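Local coordinates for protein triosephosphate isomerase (PDB 4O4V) that probably catalyses the reversible interconversion of D-glyceraldehyde 3-phosphate and dihydroxyacetone phosphate, a step of glycolysis and gluconeogenesis, as a homodimeric TIM barrel, at residues T3-G8 with K204-Y209; V188-L193 with C224-G229. One frame throughout, in Å; residues are numbered along the deposited sequence.

Interactions 1 and 2 are neighbours at the end of the TIM barrel where its strands begin, the end away from the mouth where the active site of this family lies; their centres are about 10 Å apart. Asp-228 joins them. Its backbone probably makes two hydrogen bonds to the strands of interaction 1, Asp-228 O with Phe-5 N and Asp-228 N with Ile-207 O, both at 2.9 Å. Its carboxylate serves interaction 2, and Asp-228 OD2 also packs 3.3 Å from Arg-206 CA. The loop 224-229 of interaction 2 binds a sodium ion, which lies about 9 Å from the nearest side-chain atom of Arg-206.

Interaction 1 (T3-G8 with K204-Y209)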
loop_
_atom_site.group_PDB
_atom_site.type_symbol
_atom_site.label_atom_id
_atom_site.label_comp_id
_atom_site.label_asym_id
_atom_site.label_seq_id
_atom_site.Cartn_x
_atom_site.Cartn_y
_atom_site.Cartn_z
ATOM N N THR A 3 -20.135 -22.339 7.455
ATOM C CA THR A 3 -19.322 -22.903 6.380
ATOM C C THR A 3 -17.849 -22.689 6.711
ATOM O O THR A 3 -17.418 -21.576 7.024
ATOM C CB THR A 3 -19.671 -22.252 5.061
ATOM O OG1 THR A 3 -21.058 -22.480 4.810
ATOM C CG2 THR A 3 -18.864 -22.835 3.935
ATOM N N PHE A 4 -17.065 -23.750 6.612
ATOM C CA PHE A 4 -15.611 -23.699 6.802
ATOM C C PHE A 4 -15.023 -22.701 5.819
ATOM O O PHE A 4 -15.460 -22.626 4.667
ATOM C CB PHE A 4 -15.020 -25.092 6.587
ATOM C CG PHE A 4 -13.655 -25.316 7.221
ATOM C CD1 PHE A 4 -13.543 -25.619 8.556
ATOM C CD2 PHE A 4 -12.481 -25.298 6.471
ATOM C CE1 PHE A 4 -12.350 -25.921 9.146
ATOM C CE2 PHE A 4 -11.272 -25.589 7.069
ATOM C CZ PHE A 4 -11.205 -25.902 8.400
ATOM N N PHE A 5 -14.017 -21.967 6.269
ATOM C CA PHE A 5 -13.476 -20.829 5.502
ATOM C C PHE A 5 -11.971 -20.922 5.468
ATOM O O PHE A 5 -11.337 -20.974 6.522
ATOM C CB PHE A 5 -13.927 -19.536 6.189
ATOM C CG PHE A 5 -13.541 -18.272 5.464
ATOM C CD1 PHE A 5 -12.245 -17.758 5.555
ATOM C CD2 PHE A 5 -14.473 -17.593 4.704
ATOM C CE1 PHE A 5 -11.906 -16.580 4.902
ATOM C CE2 PHE A 5 -14.123 -16.427 4.039
ATOM C CZ PHE A 5 -12.837 -15.927 4.154
ATOM N N VAL A 6 -11.388 -20.869 4.283
ATOM C CA VAL A 6 -9.926 -20.860 4.136
ATOM C C VAL A 6 -9.509 -19.701 3.290
ATOM O O VAL A 6 -9.873 -19.606 2.097
ATOM C CB VAL A 6 -9.404 -22.213 3.588
ATOM C CG1 VAL A 6 -7.885 -22.166 3.380
ATOM C CG2 VAL A 6 -9.808 -23.376 4.527
ATOM N N GLY A 7 -8.740 -18.804 3.891
ATOM C CA GLY A 7 -8.126 -17.680 3.195
ATOM C C GLY A 7 -6.671 -17.943 2.959
ATOM O O GLY A 7 -5.944 -18.314 3.890
ATOM N N GLY A 8 -6.211 -17.799 1.740
ATOM C CA GLY A 8 -4.798 -17.860 1.414
ATOM C C GLY A 8 -4.197 -16.476 1.377
ATOM O O GLY A 8 -4.462 -15.738 0.406
ATOM N N LYS A 204 -22.796 -17.565 14.232
ATOM C CA LYS A 204 -22.636 -17.480 12.772
ATOM C C LYS A 204 -21.272 -16.986 12.325
ATOM O O LYS A 204 -20.861 -17.264 11.193
ATOM C CB LYS A 204 -23.757 -16.656 12.121
ATOM C CG LYS A 204 -23.707 -15.209 12.341
ATOM C CD LYS A 204 -24.940 -14.544 11.680
ATOM C CE LYS A 204 -24.930 -13.022 11.756
ATOM N NZ LYS A 204 -26.206 -12.471 11.178
ATOM N N VAL A 205 -20.559 -16.240 13.151
ATOM C CA VAL A 205 -19.256 -15.685 12.718
ATOM C C VAL A 205 -18.195 -16.776 12.649
ATOM O O VAL A 205 -17.953 -17.509 13.618
ATOM C CB VAL A 205 -18.823 -14.534 13.663
ATOM C CG1 VAL A 205 -17.410 -14.038 13.357
ATOM C CG2 VAL A 205 -19.779 -13.380 13.529
ATOM N N ARG A 206 -17.535 -16.863 11.494
ATOM C CA ARG A 206 -16.388 -17.746 11.363
ATOM C C ARG A 206 -15.179 -17.114 12.042
ATOM O O ARG A 206 -14.828 -15.947 11.814
ATOM C CB ARG A 206 -16.065 -18.045 9.897
ATOM C CG ARG A 206 -16.934 -19.111 9.235
ATOM C CD ARG A 206 -18.298 -18.633 8.803
ATOM N NE ARG A 206 -18.256 -17.543 7.816
ATOM C CZ ARG A 206 -18.059 -17.707 6.511
ATOM N NH1 ARG A 206 -17.900 -18.919 5.981
ATOM N NH2 ARG A 206 -18.091 -16.649 5.709
ATOM N N ILE A 207 -14.547 -17.947 12.860
ATOM C CA ILE A 207 -13.322 -17.612 13.578
ATOM C C ILE A 207 -12.229 -18.546 13.080
ATOM O O ILE A 207 -12.351 -19.773 13.150
ATOM C CB ILE A 207 -13.495 -17.690 15.097
ATOM C CG1 ILE A 207 -14.660 -16.792 15.535
ATOM C CG2 ILE A 207 -12.183 -17.272 15.800
ATOM C CD1 ILE A 207 -15.061 -16.970 16.987
ATOM N N LEU A 208 -11.169 -17.969 12.532
ATOM C CA LEU A 208 -10.105 -18.705 11.873
ATOM C C LEU A 208 -8.874 -18.775 12.732
ATOM O O LEU A 208 -8.573 -17.870 13.510
ATOM C CB LEU A 208 -9.667 -18.023 10.569
ATOM C CG LEU A 208 -10.768 -17.492 9.662
ATOM C CD1 LEU A 208 -10.128 -16.844 8.439
ATOM C CD2 LEU A 208 -11.743 -18.600 9.277
ATOM N N TYR A 209 -8.113 -19.843 12.581
ATOM C CA TYR A 209 -6.754 -19.924 13.121
ATOM C C TYR A 209 -5.768 -19.429 12.083
ATOM O O TYR A 209 -5.755 -19.879 10.934
ATOM C CB TYR A 209 -6.433 -21.354 13.530
ATOM C CG TYR A 209 -5.043 -21.483 14.110
ATOM C CD1 TYR A 209 -4.689 -20.855 15.299
ATOM C CD2 TYR A 209 -4.064 -22.185 13.439
ATOM C CE1 TYR A 209 -3.412 -20.981 15.842
ATOM C CE2 TYR A 209 -2.759 -22.312 13.968
ATOM C CZ TYR A 209 -2.458 -21.697 15.174
ATOM O OH TYR A 209 -1.204 -21.799 15.725
#
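Phe-5 and Arg-206 form the nearest CA pair across the two segments, with Phe-5 CA 7.2 Å from Arg-206 CA, and the segments meet through side chains without any backbone-to-backbone hydrogen bond. The CB atoms of Phe-5, Arg-206 and Leu-208 all face across the gap. Arg-206 supplies the polar part: its NH1 donates to the backbone carbonyl Thr-3 O over 2.9 Å in a moderately bent bond. The oxygen lies at the guanidinium edge, close to its plane, whereas the donor is tilted out of the carbonyl plane. Bends about both CB-CG and CG-CD (chi2 79°, chi3 60°) fold the arginine over, so that its aliphatic part lies beside the same acceptor and Arg-206 CG comes 3.3 Å from Thr-3 O. A second partner, Glu-37, forms a salt bridge with NH1 and should further restrict rotation of the group. The Phe-5 ring stands almost perpendicular to the guanidinium, the planes 83° apart, and presents Phe-5 CD2 over one guanidinium face, 3.9 Å from Arg-206 NH2. Seen from the ring, this approach is oblique. On its other ortho side the ring receives Leu-208, both of whose methyls take part: Leu-208 CD1 rests 3.7 Å from Phe-5 CD1, while Leu-208 CD2 touches the same ring carbon and also reaches the main chain, 3.7 Å from Phe-5 O. Phe-5 is thus wedged between a charged group and a branched aliphatic one. Phe-5 and Leu-208 lie in the barrel interior, with Arg-206 closer to the rim; Phe-5 also meets the ring of Trp-89, and Arg-206 and Leu-208 pack on Val-162 of strand 161-165. Strands 5-9 and 207-209 are not sheet neighbours: strand 229-232 pairs with the former through Phe-230, and helix 179-197 covers the outward-facing Ile-207.

Interaction 2 (V188-L193 with C224-G229); sequences VIRDIL and CPDVDG. With NA (sodium ion), chain B.
Arg-190 takes hold of Asp-226 at two chemically different points, the carboxylate and the main-chain carbonyl of that aspartate, while a third bond reaches Asp-228. The grip on Asp-226 is side-on: Arg-190 NE forms a salt bridge to Asp-226 OD1 at 2.9 Å, using the anti lone pair of that oxygen, and Arg-190 NH2 donates to Asp-226 O at 3.0 Å. Both acceptors lie in or near the guanidinium plane, and the Asp-226 carboxylate is almost coplanar with it, at 22°. Asp-228 is met differently. Arg-190 NH2 approaches Asp-228 OD2 from above the carboxylate plane, 2.8 Å away, and the two flat groups stand 57° apart. The arginine chain runs out from the helix nearly extended as far as CD, then turns about CG-CD (chi3 -52°) and again about CD-NE, which brings the NE and NH2 edge against the loop. With NH1 bound to the carbonyls of Ala-202 and Val-205, all three nitrogens are engaged and the guanidinium can hardly rotate. The carboxylates have other partners too: Asp-226 OD2 accepts from Gln-183, and Asp-228 OD2 is shared with Arg-2 and the backbone N of Ile-207, a concentration of donors that probably favours the ionised form of this buried aspartate. On the loop itself, residues 224-227 form a type I beta turn that also binds sodium. The ion is coordinated by Cys-224 O at 2.4 Å and by Val-227 O at 2.3 Å, with Ala-222 O, Ser-251 OG and a water completing the site; this water donates to Pro-225 O at 2.8 Å. Arg-190, Asp-226 and Asp-228 thus form a largely buried salt-bridge network that fastens helix 179-197 of the TIM barrel to the alpha-beta loop leading into its last strand, 229-232.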
loop_
_atom_site.group_PDB
_atom_site.type_symbol
_atom_site.label_atom_id
_atom_site.label_comp_id
_atom_site.label_asym_id
_atom_site.label_seq_id
_atom_site.Cartn_x
_atom_site.Cartn_y
_atom_site.Cartn_z
ATOM N N VAL A 188 -12.323 -18.455 23.117
ATOM C CA VAL A 188 -12.321 -17.188 23.832
ATOM C C VAL A 188 -12.993 -16.094 22.988
ATOM O O VAL A 188 -13.822 -15.330 23.481
ATOM C CB VAL A 188 -10.864 -16.784 24.186
ATOM C CG1 VAL A 188 -10.752 -15.279 24.461
ATOM C CG2 VAL A 188 -10.338 -17.588 25.389
ATOM N N ILE A 189 -12.637 -16.014 21.706
ATOM C CA ILE A 189 -13.229 -14.999 20.849
ATOM C C ILE A 189 -14.748 -15.203 20.690
ATOM O O ILE A 189 -15.515 -14.259 20.756
ATOM C CB ILE A 189 -12.507 -14.979 19.484
ATOM C CG1 ILE A 189 -11.048 -14.522 19.654
ATOM C CG2 ILE A 189 -13.247 -14.068 18.514
ATOM C CD1 ILE A 189 -10.166 -14.811 18.493
ATOM N N ARG A 190 -15.150 -16.446 20.472
ATOM C CA ARG A 190 -16.579 -16.716 20.319
ATOM C C ARG A 190 -17.345 -16.318 21.567
ATOM O O ARG A 190 -18.440 -15.749 21.461
ATOM C CB ARG A 190 -16.844 -18.178 19.972
ATOM C CG ARG A 190 -18.232 -18.400 19.364
ATOM C CD ARG A 190 -18.511 -19.799 18.861
ATOM N NE ARG A 190 -17.459 -20.260 17.955
ATOM C CZ ARG A 190 -17.286 -19.862 16.694
ATOM N NH1 ARG A 190 -18.092 -19.048 16.102
ATOM N NH2 ARG A 190 -16.215 -20.317 16.021
ATOM N N ASP A 191 -16.775 -16.581 22.733
ATOM C CA ASP A 191 -17.449 -16.206 23.975
ATOM C C ASP A 191 -17.501 -14.698 24.189
ATOM O O ASP A 191 -18.480 -14.183 24.747
ATOM C CB ASP A 191 -16.807 -16.906 25.156
ATOM C CG ASP A 191 -17.142 -18.386 25.212
ATOM O OD1 ASP A 191 -18.107 -18.838 24.541
ATOM O OD2 ASP A 191 -16.425 -19.092 25.960
ATOM N N ILE A 192 -16.482 -13.973 23.760
ATOM C CA ILE A 192 -16.542 -12.515 23.808
ATOM C C ILE A 192 -17.700 -12.018 22.922
ATOM O O ILE A 192 -18.491 -11.159 23.321
ATOM C CB ILE A 192 -15.215 -11.898 23.351
ATOM C CG1 ILE A 192 -14.095 -12.180 24.360
ATOM C CG2 ILE A 192 -15.373 -10.395 23.122
ATOM C CD1 ILE A 192 -12.699 -12.119 23.771
ATOM N N LEU A 193 -17.768 -12.519 21.693
ATOM C CA LEU A 193 -18.880 -12.161 20.827
ATOM C C LEU A 193 -20.208 -12.473 21.496
ATOM O O LEU A 193 -21.125 -11.647 21.500
ATOM C CB LEU A 193 -18.819 -12.888 19.482
ATOM C CG LEU A 193 -17.631 -12.541 18.590
ATOM C CD1 LEU A 193 -17.706 -13.395 17.335
ATOM C CD2 LEU A 193 -17.622 -11.056 18.223
ATOM N N CYS A 224 -11.010 -29.078 15.560
ATOM C CA CYS A 224 -11.345 -28.358 16.782
ATOM C C CYS A 224 -12.698 -27.674 16.619
ATOM O O CYS A 224 -12.984 -27.080 15.574
ATOM C CB CYS A 224 -10.289 -27.311 17.048
ATOM S SG CYS A 224 -8.655 -27.923 17.457
ATOM N N PRO A 225 -13.558 -27.754 17.654
ATOM C CA PRO A 225 -14.951 -27.305 17.452
ATOM C C PRO A 225 -15.118 -25.818 17.189
ATOM O O PRO A 225 -16.055 -25.419 16.503
ATOM C CB PRO A 225 -15.640 -27.719 18.753
ATOM C CG PRO A 225 -14.564 -27.905 19.725
ATOM C CD PRO A 225 -13.364 -28.422 18.945
ATOM N N ASP A 226 -14.263 -24.969 17.757
ATOM C CA ASP A 226 -14.392 -23.534 17.539
ATOM C C ASP A 226 -13.545 -22.963 16.433
ATOM O O ASP A 226 -13.600 -21.767 16.176
ATOM C CB ASP A 226 -14.220 -22.770 18.830
ATOM C CG ASP A 226 -15.381 -23.020 19.773
ATOM O OD1 ASP A 226 -16.420 -22.346 19.635
ATOM O OD2 ASP A 226 -15.252 -23.918 20.631
ATOM N N VAL A 227 -12.731 -23.810 15.807
ATOM C CA VAL A 227 -11.914 -23.410 14.664
ATOM C C VAL A 227 -12.720 -23.639 13.398
ATOM O O VAL A 227 -13.040 -24.779 13.043
ATOM C CB VAL A 227 -10.583 -24.219 14.633
ATOM C CG1 VAL A 227 -9.781 -23.898 13.371
ATOM C CG2 VAL A 227 -9.758 -23.912 15.853
ATOM N N ASP A 228 -13.038 -22.549 12.703
ATOM C CA ASP A 228 -13.871 -22.602 11.511
ATOM C C ASP A 228 -13.093 -22.501 10.213
ATOM O O ASP A 228 -13.698 -22.356 9.129
ATOM C CB ASP A 228 -14.898 -21.460 11.534
ATOM C CG ASP A 228 -15.792 -21.474 12.742
ATOM O OD1 ASP A 228 -16.272 -22.583 13.161
ATOM O OD2 ASP A 228 -16.078 -20.412 13.268
ATOM N N GLY A 229 -11.772 -22.578 10.289
ATOM C CA GLY A 229 -10.933 -22.450 9.126
ATOM C C GLY A 229 -9.658 -21.748 9.463
ATOM O O GLY A 229 -9.248 -21.680 10.630
HETATM NA NA NA B . -13.649 -26.981 13.326
HETATM O O HOH W 1 -15.902 -26.572 13.974
#